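Local coordinates for protein ureidoglycolate hydrolase (Arabidopsis thaliana, PDB 4PXE) that hydrolyses (S)-ureidoglycolate to glyoxylate, ammonia and carbon dioxide as a manganese-dependent homodimer, a late step of purine breakdown, at residues S49-V54 against A181-D186; E287-A292 against I296-H301; K357-A362 against L367-M372. One frame throughout, in Å; residues are numbered along the deposited sequence. Where two conformers were deposited one is given.

Contact 1 (S49-V54 against A181-D186); sequences SARRYV and AGYAED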
ATOM      1  N   SER A  49       4.732 -18.755 -17.671  1.00 18.49           N
ATOM      2  CA  SER A  49       3.859 -19.903 -17.930  1.00 18.88           C
ATOM      3  C   SER A  49       2.855 -19.626 -19.051  1.00 17.08           C
ATOM      4  O   SER A  49       2.616 -20.474 -19.917  1.00 16.78           O
ATOM      5  CB  SER A  49       3.117 -20.311 -16.658  1.00 19.65           C
ATOM      6  OG  SER A  49       4.021 -20.805 -15.689  1.00 23.94           O
ATOM      7  N   ALA A  50       2.278 -18.432 -19.041  1.00 15.30           N
ATOM      8  CA  ALA A  50       1.319 -18.043 -20.071  1.00 14.63           C
ATOM      9  C   ALA A  50       1.982 -17.879 -21.442  1.00 15.66           C
ATOM     10  O   ALA A  50       1.407 -18.284 -22.458  1.00 16.63           O
ATOM     11  CB  ALA A  50       0.600 -16.768 -19.667  1.00 15.76           C
ATOM     12  N   ARG A  51       3.186 -17.296 -21.479  1.00 15.96           N
ATOM     13  CA  ARG A  51       3.946 -17.203 -22.736  1.00 15.78           C
ATOM     14  C   ARG A  51       4.178 -18.586 -23.337  1.00 15.89           C
ATOM     15  O   ARG A  51       4.030 -18.781 -24.541  1.00 17.02           O
ATOM     16  CB  ARG A  51       5.313 -16.544 -22.503  1.00 18.03           C
ATOM     17  CG  ARG A  51       5.279 -15.077 -22.097  1.00 17.59           C
ATOM     18  CD  ARG A  51       6.682 -14.587 -21.704  1.00 17.42           C
ATOM     19  NE  ARG A  51       6.587 -13.212 -21.230  1.00 19.10           N
ATOM     20  CZ  ARG A  51       6.764 -12.139 -21.987  1.00 15.94           C
ATOM     21  NH1 ARG A  51       7.117 -12.261 -23.257  1.00 18.72           N
ATOM     22  NH2 ARG A  51       6.591 -10.937 -21.463  1.00 18.33           N
ATOM     23  N   ARG A  52       4.556 -19.533 -22.484  1.00 16.51           N
ATOM     24  CA  ARG A  52       4.840 -20.888 -22.939  0.65 17.61           C
ATOM     25  C   ARG A  52       3.584 -21.553 -23.496  1.00 17.65           C
ATOM     26  O   ARG A  52       3.641 -22.237 -24.517  1.00 17.03           O
ATOM     27  CB  ARG A  52       5.457 -21.712 -21.806  0.65 20.01           C
ATOM     28  CG  ARG A  52       6.831 -21.195 -21.372  0.65 20.89           C
ATOM     29  CD  ARG A  52       7.327 -21.878 -20.109  0.65 26.29           C
ATOM     30  NE  ARG A  52       7.374 -23.331 -20.236  0.65 31.64           N
ATOM     31  CZ  ARG A  52       8.428 -24.010 -20.680  0.65 34.96           C
ATOM     32  NH1 ARG A  52       9.527 -23.366 -21.048  0.65 34.37           N
ATOM     33  NH2 ARG A  52       8.382 -25.334 -20.760  0.65 34.77           N
ATOM     34  N   TYR A  53       2.451 -21.328 -22.832  1.00 15.65           N
ATOM     35  CA  TYR A  53       1.176 -21.882 -23.269  1.00 15.64           C
ATOM     36  C   TYR A  53       0.835 -21.361 -24.663  1.00 15.02           C
ATOM     37  O   TYR A  53       0.472 -22.131 -25.550  1.00 16.54           O
ATOM     38  CB  TYR A  53       0.084 -21.507 -22.258  1.00 15.78           C
ATOM     39  CG  TYR A  53      -1.287 -22.076 -22.549  1.00 15.80           C
ATOM     40  CD1 TYR A  53      -2.160 -21.417 -23.405  1.00 16.48           C
ATOM     41  CD2 TYR A  53      -1.719 -23.252 -21.952  1.00 16.89           C
ATOM     42  CE1 TYR A  53      -3.428 -21.924 -23.667  1.00 16.45           C
ATOM     43  CE2 TYR A  53      -2.984 -23.766 -22.209  1.00 17.65           C
ATOM     44  CZ  TYR A  53      -3.830 -23.092 -23.069  1.00 17.03           C
ATOM     45  OH  TYR A  53      -5.086 -23.592 -23.328  1.00 18.86           O
ATOM     46  N   VAL A  54       0.987 -20.055 -24.864  1.00 14.67           N
ATOM     47  CA  VAL A  54       0.708 -19.444 -26.159  1.00 14.85           C
ATOM     48  C   VAL A  54       1.680 -19.902 -27.260  1.00 14.90           C
ATOM     49  O   VAL A  54       1.263 -20.221 -28.374  1.00 15.40           O
ATOM     50  CB  VAL A  54       0.689 -17.895 -26.061  1.00 15.55           C
ATOM     51  CG1 VAL A  54       0.599 -17.278 -27.441  1.00 17.57           C
ATOM     52  CG2 VAL A  54      -0.488 -17.437 -25.203  1.00 15.63           C
ATOM     53  N   ALA A 181      13.159 -13.634 -16.717  1.00 29.38           N
ATOM     54  CA  ALA A 181      12.148 -14.290 -17.540  1.00 27.74           C
ATOM     55  C   ALA A 181      12.754 -14.926 -18.786  1.00 29.88           C
ATOM     56  O   ALA A 181      12.037 -15.472 -19.623  1.00 30.00           O
ATOM     57  CB  ALA A 181      11.045 -13.308 -17.922  1.00 26.08           C
ATOM     58  N   GLY A 182      14.076 -14.845 -18.908  1.00 28.09           N
ATOM     59  CA  GLY A 182      14.775 -15.507 -19.998  1.00 28.04           C
ATOM     60  C   GLY A 182      15.122 -14.590 -21.152  1.00 31.36           C
ATOM     61  O   GLY A 182      15.501 -15.041 -22.233  1.00 31.72           O
ATOM     62  N   TYR A 183      14.984 -13.290 -20.930  1.00 29.26           N
ATOM     63  CA  TYR A 183      15.393 -12.317 -21.925  1.00 30.97           C
ATOM     64  C   TYR A 183      16.708 -11.679 -21.463  1.00 37.57           C
ATOM     65  O   TYR A 183      16.728 -10.647 -20.791  1.00 34.24           O
ATOM     66  CB  TYR A 183      14.255 -11.322 -22.202  1.00 31.25           C
ATOM     67  CG  TYR A 183      12.979 -12.059 -22.571  1.00 27.66           C
ATOM     68  CD1 TYR A 183      12.836 -12.642 -23.825  1.00 25.97           C
ATOM     69  CD2 TYR A 183      11.947 -12.226 -21.652  1.00 26.18           C
ATOM     70  CE1 TYR A 183      11.696 -13.348 -24.167  1.00 25.19           C
ATOM     71  CE2 TYR A 183      10.798 -12.927 -21.986  1.00 24.87           C
ATOM     72  CZ  TYR A 183      10.678 -13.486 -23.244  1.00 24.32           C
ATOM     73  OH  TYR A 183       9.543 -14.187 -23.582  1.00 23.44           O
ATOM     74  N   ALA A 184      17.808 -12.351 -21.805  1.00 39.39           N
ATOM     75  CA  ALA A 184      19.145 -11.980 -21.346  1.00 40.79           C
ATOM     76  C   ALA A 184      19.559 -10.629 -21.908  1.00 40.25           C
ATOM     77  O   ALA A 184      19.191 -10.277 -23.025  1.00 40.20           O
ATOM     78  CB  ALA A 184      20.150 -13.053 -21.738  1.00 39.37           C
ATOM     79  N   GLU A 185      20.316  -9.863 -21.132  1.00 45.32           N
ATOM     80  CA  GLU A 185      20.714  -8.543 -21.598  1.00 45.30           C
ATOM     81  C   GLU A 185      21.867  -8.637 -22.588  1.00 51.12           C
ATOM     82  O   GLU A 185      22.790  -9.442 -22.428  1.00 52.44           O
ATOM     83  CB  GLU A 185      21.051  -7.599 -20.434  1.00 49.82           C
ATOM     84  CG  GLU A 185      22.478  -7.672 -19.926  1.00 50.62           C
ATOM     85  CD  GLU A 185      22.766  -6.634 -18.859  1.00 50.44           C
ATOM     86  OE1 GLU A 185      22.798  -7.007 -17.666  1.00 51.44           O
ATOM     87  OE2 GLU A 185      22.960  -5.449 -19.212  1.00 52.75           O
ATOM     88  N   ASP A 186      21.777  -7.831 -23.637  1.00 54.08           N
ATOM     89  CA  ASP A 186      22.868  -7.669 -24.572  1.00 55.04           C
ATOM     90  C   ASP A 186      23.348  -6.239 -24.409  1.00 55.91           C
ATOM     91  O   ASP A 186      22.696  -5.297 -24.863  1.00 56.80           O
ATOM     92  CB  ASP A 186      22.395  -7.934 -26.003  1.00 55.43           C
ATOM     93  CG  ASP A 186      23.518  -7.832 -27.018  1.00 61.52           C
ATOM     94  OD1 ASP A 186      24.697  -7.767 -26.605  1.00 61.61           O
ATOM     95  OD2 ASP A 186      23.220  -7.825 -28.234  1.00 60.63           O
TER

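Contact 2 (E287-A292 against I296-H301); sequences ELHPGA and IPSKSH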
ATOM      1  N   GLU A 287      -0.734   5.878  -2.291  1.00 13.19           N
ATOM      2  CA  GLU A 287       0.017   5.179  -1.253  1.00 15.55           C
ATOM      3  C   GLU A 287       0.585   6.154  -0.249  1.00 15.69           C
ATOM      4  O   GLU A 287       1.103   7.213  -0.622  1.00 16.75           O
ATOM      5  CB  GLU A 287       1.142   4.356  -1.874  1.00 17.29           C
ATOM      6  CG  GLU A 287       0.636   3.283  -2.835  1.00 20.21           C
ATOM      7  CD  GLU A 287       1.752   2.543  -3.542  1.00 33.15           C
ATOM      8  OE1 GLU A 287       2.869   3.094  -3.637  1.00 37.81           O
ATOM      9  OE2 GLU A 287       1.502   1.409  -4.010  1.00 39.76           O
ATOM     10  N   LEU A 288       0.474   5.791   1.024  1.00 12.74           N
ATOM     11  CA  LEU A 288       1.024   6.601   2.110  1.00 14.21           C
ATOM     12  C   LEU A 288       2.261   5.953   2.719  1.00 15.29           C
ATOM     13  O   LEU A 288       2.341   4.732   2.865  1.00 17.06           O
ATOM     14  CB  LEU A 288      -0.019   6.821   3.200  1.00 12.88           C
ATOM     15  CG  LEU A 288      -1.380   7.390   2.793  1.00 13.49           C
ATOM     16  CD1 LEU A 288      -2.311   7.516   3.997  1.00 14.33           C
ATOM     17  CD2 LEU A 288      -1.197   8.735   2.068  1.00 15.54           C
ATOM     18  N   HIS A 289       3.224   6.794   3.082  1.00 13.31           N
ATOM     19  CA  HIS A 289       4.411   6.363   3.805  1.00 14.30           C
ATOM     20  C   HIS A 289       4.515   7.200   5.070  1.00 14.30           C
ATOM     21  O   HIS A 289       4.340   8.417   5.024  1.00 13.51           O
ATOM     22  CB  HIS A 289       5.660   6.582   2.946  1.00 14.79           C
ATOM     23  CG  HIS A 289       6.947   6.413   3.696  1.00 17.50           C
ATOM     24  ND1 HIS A 289       7.565   5.190   3.853  1.00 18.49           N
ATOM     25  CD2 HIS A 289       7.729   7.315   4.339  1.00 20.72           C
ATOM     26  CE1 HIS A 289       8.673   5.346   4.556  1.00 20.96           C
ATOM     27  NE2 HIS A 289       8.791   6.625   4.870  1.00 21.61           N
ATOM     28  N   PRO A 290       4.826   6.560   6.213  1.00 13.89           N
ATOM     29  CA  PRO A 290       5.204   5.144   6.358  1.00 14.71           C
ATOM     30  C   PRO A 290       4.048   4.139   6.372  1.00 13.50           C
ATOM     31  O   PRO A 290       4.306   2.930   6.343  1.00 17.22           O
ATOM     32  CB  PRO A 290       5.933   5.122   7.711  1.00 17.02           C
ATOM     33  CG  PRO A 290       5.350   6.229   8.450  1.00 20.79           C
ATOM     34  CD  PRO A 290       5.033   7.317   7.459  1.00 15.85           C
ATOM     35  N   GLY A 291       2.807   4.615   6.401  1.00 14.05           N
ATOM     36  CA  GLY A 291       1.668   3.712   6.386  1.00 14.79           C
ATOM     37  C   GLY A 291       1.456   2.997   7.706  1.00 14.42           C
ATOM     38  O   GLY A 291       1.256   1.779   7.745  1.00 16.70           O
ATOM     39  N   ALA A 292       1.515   3.756   8.791  1.00 13.55           N
ATOM     40  CA  ALA A 292       1.212   3.219  10.110  1.00 12.61           C
ATOM     41  C   ALA A 292       0.113   4.079  10.712  1.00 11.92           C
ATOM     42  O   ALA A 292       0.062   5.284  10.467  1.00 12.04           O
ATOM     43  CB  ALA A 292       2.443   3.235  10.990  1.00 14.43           C
ATOM     44  N   ILE A 296       2.036  10.156  11.123  1.00 11.81           N
ATOM     45  CA  ILE A 296       1.464  11.086  10.145  1.00 12.65           C
ATOM     46  C   ILE A 296       2.196  10.893   8.829  1.00 12.59           C
ATOM     47  O   ILE A 296       3.419  10.902   8.809  1.00 13.50           O
ATOM     48  CB  ILE A 296       1.638  12.548  10.579  1.00 11.65           C
ATOM     49  CG1 ILE A 296       1.027  12.793  11.960  1.00 12.71           C
ATOM     50  CG2 ILE A 296       1.005  13.488   9.549  1.00 14.03           C
ATOM     51  CD1 ILE A 296       1.437  14.144  12.572  1.00 12.93           C
ATOM     52  N   PRO A 297       1.457  10.709   7.723  1.00 12.03           N
ATOM     53  CA  PRO A 297       2.169  10.448   6.465  1.00 13.37           C
ATOM     54  C   PRO A 297       3.162  11.551   6.099  1.00 11.68           C
ATOM     55  O   PRO A 297       2.783  12.723   6.048  1.00 12.97           O
ATOM     56  CB  PRO A 297       1.038  10.384   5.427  1.00 12.77           C
ATOM     57  CG  PRO A 297      -0.160   9.939   6.205  1.00 12.16           C
ATOM     58  CD  PRO A 297      -0.006  10.581   7.580  1.00 12.76           C
ATOM     59  N   SER A 298       4.410  11.157   5.843  1.00 12.37           N
ATOM     60  CA  SER A 298       5.458  12.089   5.424  1.00 12.86           C
ATOM     61  C   SER A 298       5.670  12.056   3.916  1.00 15.09           C
ATOM     62  O   SER A 298       6.325  12.928   3.361  1.00 14.94           O
ATOM     63  CB  SER A 298       6.790  11.806   6.137  1.00 14.79           C
ATOM     64  OG  SER A 298       7.207  10.467   5.952  1.00 15.43           O
ATOM     65  N   LYS A 299       5.136  11.036   3.258  1.00 12.29           N
ATOM     66  CA  LYS A 299       5.177  10.960   1.805  1.00 14.91           C
ATOM     67  C   LYS A 299       3.876  10.368   1.303  1.00 15.18           C
ATOM     68  O   LYS A 299       3.337   9.440   1.897  1.00 14.11           O
ATOM     69  CB  LYS A 299       6.345  10.103   1.329  1.00 15.82           C
ATOM     70  CG  LYS A 299       7.719  10.679   1.584  1.00 24.68           C
ATOM     71  CD  LYS A 299       8.748  10.045   0.661  1.00 36.40           C
ATOM     72  CE  LYS A 299       8.683   8.525   0.705  1.00 40.18           C
ATOM     73  NZ  LYS A 299       9.703   7.909  -0.196  1.00 44.84           N
ATOM     74  N   SER A 300       3.356  10.923   0.216  1.00 12.82           N
ATOM     75  CA  SER A 300       2.239  10.298  -0.470  1.00 13.24           C
ATOM     76  C   SER A 300       2.573  10.196  -1.946  1.00 13.69           C
ATOM     77  O   SER A 300       3.326  11.005  -2.481  1.00 14.17           O
ATOM     78  CB  SER A 300       0.948  11.081  -0.251  1.00 13.36           C
ATOM     79  OG  SER A 300       1.048  12.402  -0.759  1.00 13.22           O
ATOM     80  N   HIS A 301       2.007   9.185  -2.592  1.00 13.49           N
ATOM     81  CA  HIS A 301       2.337   8.830  -3.963  1.00 12.44           C
ATOM     82  C   HIS A 301       1.026   8.542  -4.670  1.00 14.06           C
ATOM     83  O   HIS A 301       0.287   7.642  -4.255  1.00 14.06           O
ATOM     84  CB  HIS A 301       3.230   7.576  -3.946  1.00 15.15           C
ATOM     85  CG  HIS A 301       3.499   6.987  -5.298  1.00 16.40           C
ATOM     86  ND1 HIS A 301       4.632   7.277  -6.030  1.00 20.52           N
ATOM     87  CD2 HIS A 301       2.792   6.097  -6.036  1.00 16.84           C
ATOM     88  CE1 HIS A 301       4.599   6.607  -7.170  1.00 22.03           C
ATOM     89  NE2 HIS A 301       3.495   5.883  -7.197  1.00 19.34           N
TER

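Contact 3 (K357-A362 against L367-M372); sequences KMAEAA and LSHKMM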
ATOM      1  N   LYS A 357     -12.540  -3.104 -45.189  1.00 17.02           N
ATOM      2  CA  LYS A 357     -12.436  -4.562 -45.289  1.00 18.24           C
ATOM      3  C   LYS A 357     -13.137  -5.243 -44.113  1.00 19.04           C
ATOM      4  O   LYS A 357     -13.812  -6.260 -44.284  1.00 17.09           O
ATOM      5  CB  LYS A 357     -10.975  -5.017 -45.321  1.00 21.51           C
ATOM      6  CG  LYS A 357     -10.232  -4.783 -46.619  1.00 31.16           C
ATOM      7  CD  LYS A 357     -10.635  -5.765 -47.703  1.00 31.19           C
ATOM      8  CE  LYS A 357      -9.687  -5.652 -48.880  1.00 36.39           C
ATOM      9  NZ  LYS A 357     -10.348  -6.067 -50.139  1.00 37.39           N
ATOM     10  N   MET A 358     -12.965  -4.686 -42.919  1.00 16.09           N
ATOM     11  CA  MET A 358     -13.611  -5.237 -41.730  1.00 17.10           C
ATOM     12  C   MET A 358     -15.138  -5.185 -41.826  1.00 16.75           C
ATOM     13  O   MET A 358     -15.828  -6.158 -41.497  1.00 15.12           O
ATOM     14  CB  MET A 358     -13.138  -4.498 -40.472  1.00 17.46           C
ATOM     15  CG  MET A 358     -11.697  -4.767 -40.052  1.00 16.83           C
ATOM     16  SD  MET A 358     -11.346  -3.896 -38.513  1.00 23.29           S
ATOM     17  CE  MET A 358     -12.979  -3.891 -37.938  1.00 14.09           C
ATOM     18  N   ALA A 359     -15.671  -4.049 -42.264  1.00 16.70           N
ATOM     19  CA  ALA A 359     -17.111  -3.909 -42.432  1.00 17.57           C
ATOM     20  C   ALA A 359     -17.648  -4.865 -43.499  1.00 18.15           C
ATOM     21  O   ALA A 359     -18.708  -5.472 -43.321  1.00 18.29           O
ATOM     22  CB  ALA A 359     -17.477  -2.471 -42.753  1.00 17.88           C
ATOM     23  N   GLU A 360     -16.901  -5.011 -44.590  1.00 16.53           N
ATOM     24  CA  GLU A 360     -17.259  -5.958 -45.645  1.00 15.69           C
ATOM     25  C   GLU A 360     -17.268  -7.382 -45.123  1.00 16.42           C
ATOM     26  O   GLU A 360     -18.183  -8.149 -45.427  1.00 17.03           O
ATOM     27  CB  GLU A 360     -16.318  -5.828 -46.849  1.00 19.27           C
ATOM     28  CG  GLU A 360     -16.575  -4.560 -47.652  1.00 20.52           C
ATOM     29  CD  GLU A 360     -15.482  -4.235 -48.657  1.00 24.99           C
ATOM     30  OE1 GLU A 360     -14.469  -4.967 -48.739  1.00 25.00           O
ATOM     31  OE2 GLU A 360     -15.652  -3.216 -49.364  1.00 23.35           O
ATOM     32  N   ALA A 361     -16.256  -7.738 -44.335  1.00 16.33           N
ATOM     33  CA  ALA A 361     -16.178  -9.080 -43.772  1.00 16.16           C
ATOM     34  C   ALA A 361     -17.372  -9.369 -42.865  1.00 15.53           C
ATOM     35  O   ALA A 361     -17.999 -10.425 -42.979  1.00 14.45           O
ATOM     36  CB  ALA A 361     -14.867  -9.275 -43.028  1.00 17.01           C
ATOM     37  N   ALA A 362     -17.697  -8.435 -41.972  1.00 12.99           N
ATOM     38  CA  ALA A 362     -18.860  -8.604 -41.101  1.00 14.54           C
ATOM     39  C   ALA A 362     -20.154  -8.774 -41.905  1.00 15.96           C
ATOM     40  O   ALA A 362     -20.960  -9.656 -41.616  1.00 15.16           O
ATOM     41  CB  ALA A 362     -18.971  -7.435 -40.111  1.00 14.87           C
ATOM     42  N   LEU A 367     -23.211 -10.628 -40.070  1.00 15.36           N
ATOM     43  CA  LEU A 367     -23.066 -10.107 -38.713  1.00 14.78           C
ATOM     44  C   LEU A 367     -23.372  -8.621 -38.696  1.00 16.88           C
ATOM     45  O   LEU A 367     -22.919  -7.879 -39.563  1.00 19.81           O
ATOM     46  CB  LEU A 367     -21.648 -10.350 -38.196  1.00 13.92           C
ATOM     47  CG  LEU A 367     -21.245 -11.820 -38.043  1.00 15.60           C
ATOM     48  CD1 LEU A 367     -19.773 -11.950 -37.735  1.00 16.75           C
ATOM     49  CD2 LEU A 367     -22.074 -12.497 -36.952  1.00 19.11           C
ATOM     50  N   SER A 368     -24.149  -8.186 -37.713  1.00 15.38           N
ATOM     51  CA  SER A 368     -24.471  -6.774 -37.592  1.00 16.17           C
ATOM     52  C   SER A 368     -23.282  -6.021 -36.992  1.00 19.04           C
ATOM     53  O   SER A 368     -22.504  -6.581 -36.208  1.00 18.19           O
ATOM     54  CB  SER A 368     -25.706  -6.586 -36.722  1.00 18.06           C
ATOM     55  OG  SER A 368     -25.470  -7.089 -35.414  1.00 17.14           O
ATOM     56  N   HIS A 369     -23.138  -4.752 -37.357  1.00 16.30           N
ATOM     57  CA  HIS A 369     -21.973  -3.991 -36.916  1.00 17.32           C
ATOM     58  C   HIS A 369     -22.236  -2.500 -36.914  1.00 17.48           C
ATOM     59  O   HIS A 369     -23.179  -2.027 -37.548  1.00 19.76           O
ATOM     60  CB  HIS A 369     -20.766  -4.308 -37.796  1.00 17.07           C
ATOM     61  CG  HIS A 369     -21.059  -4.244 -39.262  1.00 21.04           C
ATOM     62  ND1 HIS A 369     -20.785  -3.133 -40.028  1.00 24.74           N
ATOM     63  CD2 HIS A 369     -21.630  -5.148 -40.094  1.00 23.60           C
ATOM     64  CE1 HIS A 369     -21.156  -3.361 -41.276  1.00 25.28           C
ATOM     65  NE2 HIS A 369     -21.670  -4.578 -41.343  1.00 27.48           N
ATOM     66  N   LYS A 370     -21.419  -1.769 -36.159  1.00 16.23           N
ATOM     67  CA  LYS A 370     -21.454  -0.317 -36.211  1.00 17.59           C
ATOM     68  C   LYS A 370     -20.046   0.225 -36.071  1.00 19.93           C
ATOM     69  O   LYS A 370     -19.147  -0.477 -35.613  1.00 17.96           O
ATOM     70  CB  LYS A 370     -22.343   0.258 -35.109  1.00 21.26           C
ATOM     71  CG  LYS A 370     -21.688   0.249 -33.735  1.00 20.19           C
ATOM     72  CD  LYS A 370     -22.570   0.886 -32.663  1.00 23.27           C
ATOM     73  CE  LYS A 370     -22.779   2.369 -32.916  1.00 27.22           C
ATOM     74  NZ  LYS A 370     -23.602   3.006 -31.855  1.00 26.91           N
ATOM     75  N   MET A 371     -19.865   1.475 -36.484  1.00 16.49           N
ATOM     76  CA  MET A 371     -18.613   2.188 -36.303  1.00 16.91           C
ATOM     77  C   MET A 371     -18.574   2.746 -34.896  1.00 16.69           C
ATOM     78  O   MET A 371     -19.566   3.291 -34.413  1.00 16.71           O
ATOM     79  CB  MET A 371     -18.539   3.354 -37.289  1.00 17.80           C
ATOM     80  CG  MET A 371     -18.659   2.949 -38.745  1.00 23.33           C
ATOM     81  SD  MET A 371     -17.245   1.982 -39.251  1.00 22.77           S
ATOM     82  CE  MET A 371     -17.656   1.658 -40.971  1.00 27.65           C
ATOM     83  N   MET A 372     -17.425   2.645 -34.242  1.00 14.99           N
ATOM     84  CA  MET A 372     -17.323   3.197 -32.892  1.00 15.04           C
ATOM     85  C   MET A 372     -15.880   3.481 -32.528  1.00 13.70           C
ATOM     86  O   MET A 372     -14.963   3.067 -33.234  1.00 14.87           O
ATOM     87  CB  MET A 372     -17.989   2.263 -31.871  1.00 20.12           C
ATOM     88  CG  MET A 372     -17.392   0.867 -31.814  1.00 16.10           C
ATOM     89  SD  MET A 372     -18.424  -0.374 -30.985  1.00 17.12           S
ATOM     90  CE  MET A 372     -18.578   0.345 -29.359  1.00 17.14           C
TER

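Contact 1 (S49-V54 against A181-D186)
Arg51 of helix 45-60 and Tyr183 meet through their side-chain ends. Arg51 leaves the helix toward the loop 181-186. Its CG lies beside the backbone N (chi1 -67°), and the chain then runs extended to NE. CB and CG stay clear of the loop. CD is the first atom to touch, 3.4 Å from Tyr183 OH. NE is held by a salt bridge to Asp47, one turn back on the same helix. CZ has Tyr183 CE2 over one face of the guanidinium, offset toward the rim. NH1 comes nearest, 3.1 Å from Tyr183 OH. NH1 has a weak hydrogen bond to Gly71 O. NH2 turns to Thr135 OG1. The guanidinium and ring planes are 62° apart, so this is not a flat stack. Tyr183 OH is hydrogen-bonded to Glu67. Just before the tyrosine, Gly182 ends helix 174-180 in a Schellman motif with positive phi. The arginine is thus gripped from several directions. Asp47, and more remotely Glu67, would be expected to offset its buried positive charge, while the tyrosine brings CE2, CZ and its hydroxyl up to the guanidinium.

Contact 2 (E287-A292 against I296-H301)
Glu287 and His301 are joined by a pair of backbone bonds, Glu287 N to His301 O (2.8 Å) and His301 N to Glu287 O (2.9 Å). Both donors lie in the carbonyl plane of their acceptor. Two residues on, His289 N binds Lys299 O. His289 O accepts twice, from Ser298 N at 2.9 Å and from Lys299 N at 3.3 Å. The extra residue on this strand, opposite His289, is a classic beta bulge. Between these pairs, Leu288 and Ser300 form a non-hydrogen-bonded pair, and Ser300 CA makes a CA-H...O contact with Glu287 O.

The side chains divide between the two faces. Glu287, His289, Lys299 and His301 share one. There the glutamate and His301 lie side by side, with OE1 3.8 Å from CD2 of the ring. His301 has stronger partners in Glu237 and Glu303. His289 has CG anti to its own N (chi1 169°), which puts CD2 of the ring beside Ser298 OG and Lys299 CE. Ser298 OG sits at the ring edge, 3.6 Å from His289 CD2, and Lys299 CE packs obliquely beside it. Pro290, after a cis peptide bond, lays CB over the centre of one ring face. Tyr98 of the second subunit meets His289 edge-to-face.

On the other face, Leu288 divides its methyls. CD1 touches Pro297 CG at 3.9 Å and CD2 touches Ser300 CB. Ser300 OG is bonded to Ala256 O. Leu286 and Val283 of the second subunit pack on Leu288 and Pro297.

The arrangement is an antiparallel beta hairpin of strands 280-289 and 295-308, with a bulge near its turn, in the region involved in dimerization.

Contact 3 (K357-A362 against L367-M372)
Leu367 N donates to Ala362 O over 2.9 Å, with a nearly straight N-H...O angle of 163°. The donor is tilted 29° from the carbonyl plane. This bond ties the last turns of helix 352-364 to the chain that leaves it. Leu367 CB lies 3.6 Å from the same oxygen, and it also meets Ala362 CB in a looser apolar contact.

Most of the remaining contact is made by the ring of His369. Its CG lies between the backbone N and the carbonyl carbon (chi1 48°), and this torsion helps bring the imidazole back to the helix. The ring comes obliquely to two alanines one turn apart. Ala362 CB approaches CD2 of His369 at 3.5 Å. On the far part of the ring, CE1 lies 4.1 Å from Ala359 CB. Ala359 O is also near the ring, but its partner is Thr363 OG1, which likewise bonds His369 NE2. The threonine hydroxyl therefore links the imidazole to the helix and helps to set the ring's rotation. Leu367 O lies at the ring edge, in plane. The small alanine side chains let the ring lie close to the helix. Were His369 replaced by an alanine, a gap would probably open beside Ala359 and Ala362, and Thr363 OG1 would probably lose its imidazole partner.

Around this helix-turn-strand unit, helix 410-429 packs on Leu367 and Ala361. Strand 369-374 runs parallel to strand 222-239, where Lys370 and Met372 share backbone bonds with it. Ile222 touches His369, and Val224 lies against both Met358 and Met371. The helix thus packs against the strand that follows it and against strand 222-239 beside that strand.

The three contacts follow one another along the chain and do not touch. Contact 1 is about equally far from the other two, with nearest atoms about 22 Å away in contact 2 and about 21 Å in contact 3. Contacts 2 and 3 lie on opposite sides of the chain's centre, with centres about 50 Å apart. Strand 222-239 connects them, pairing with strand 295-308 of contact 2 and strand 369-374 of contact 3. In contact 1 the Arg51 side chain is about 9 Å from that of the manganese ligand His92. In contact 2 the Ile296 side chain is about 10 Å from a bound glyoxylate. In contact 3 His369 is about 11 Å from substrate-binding Glu210, side chain to side chain.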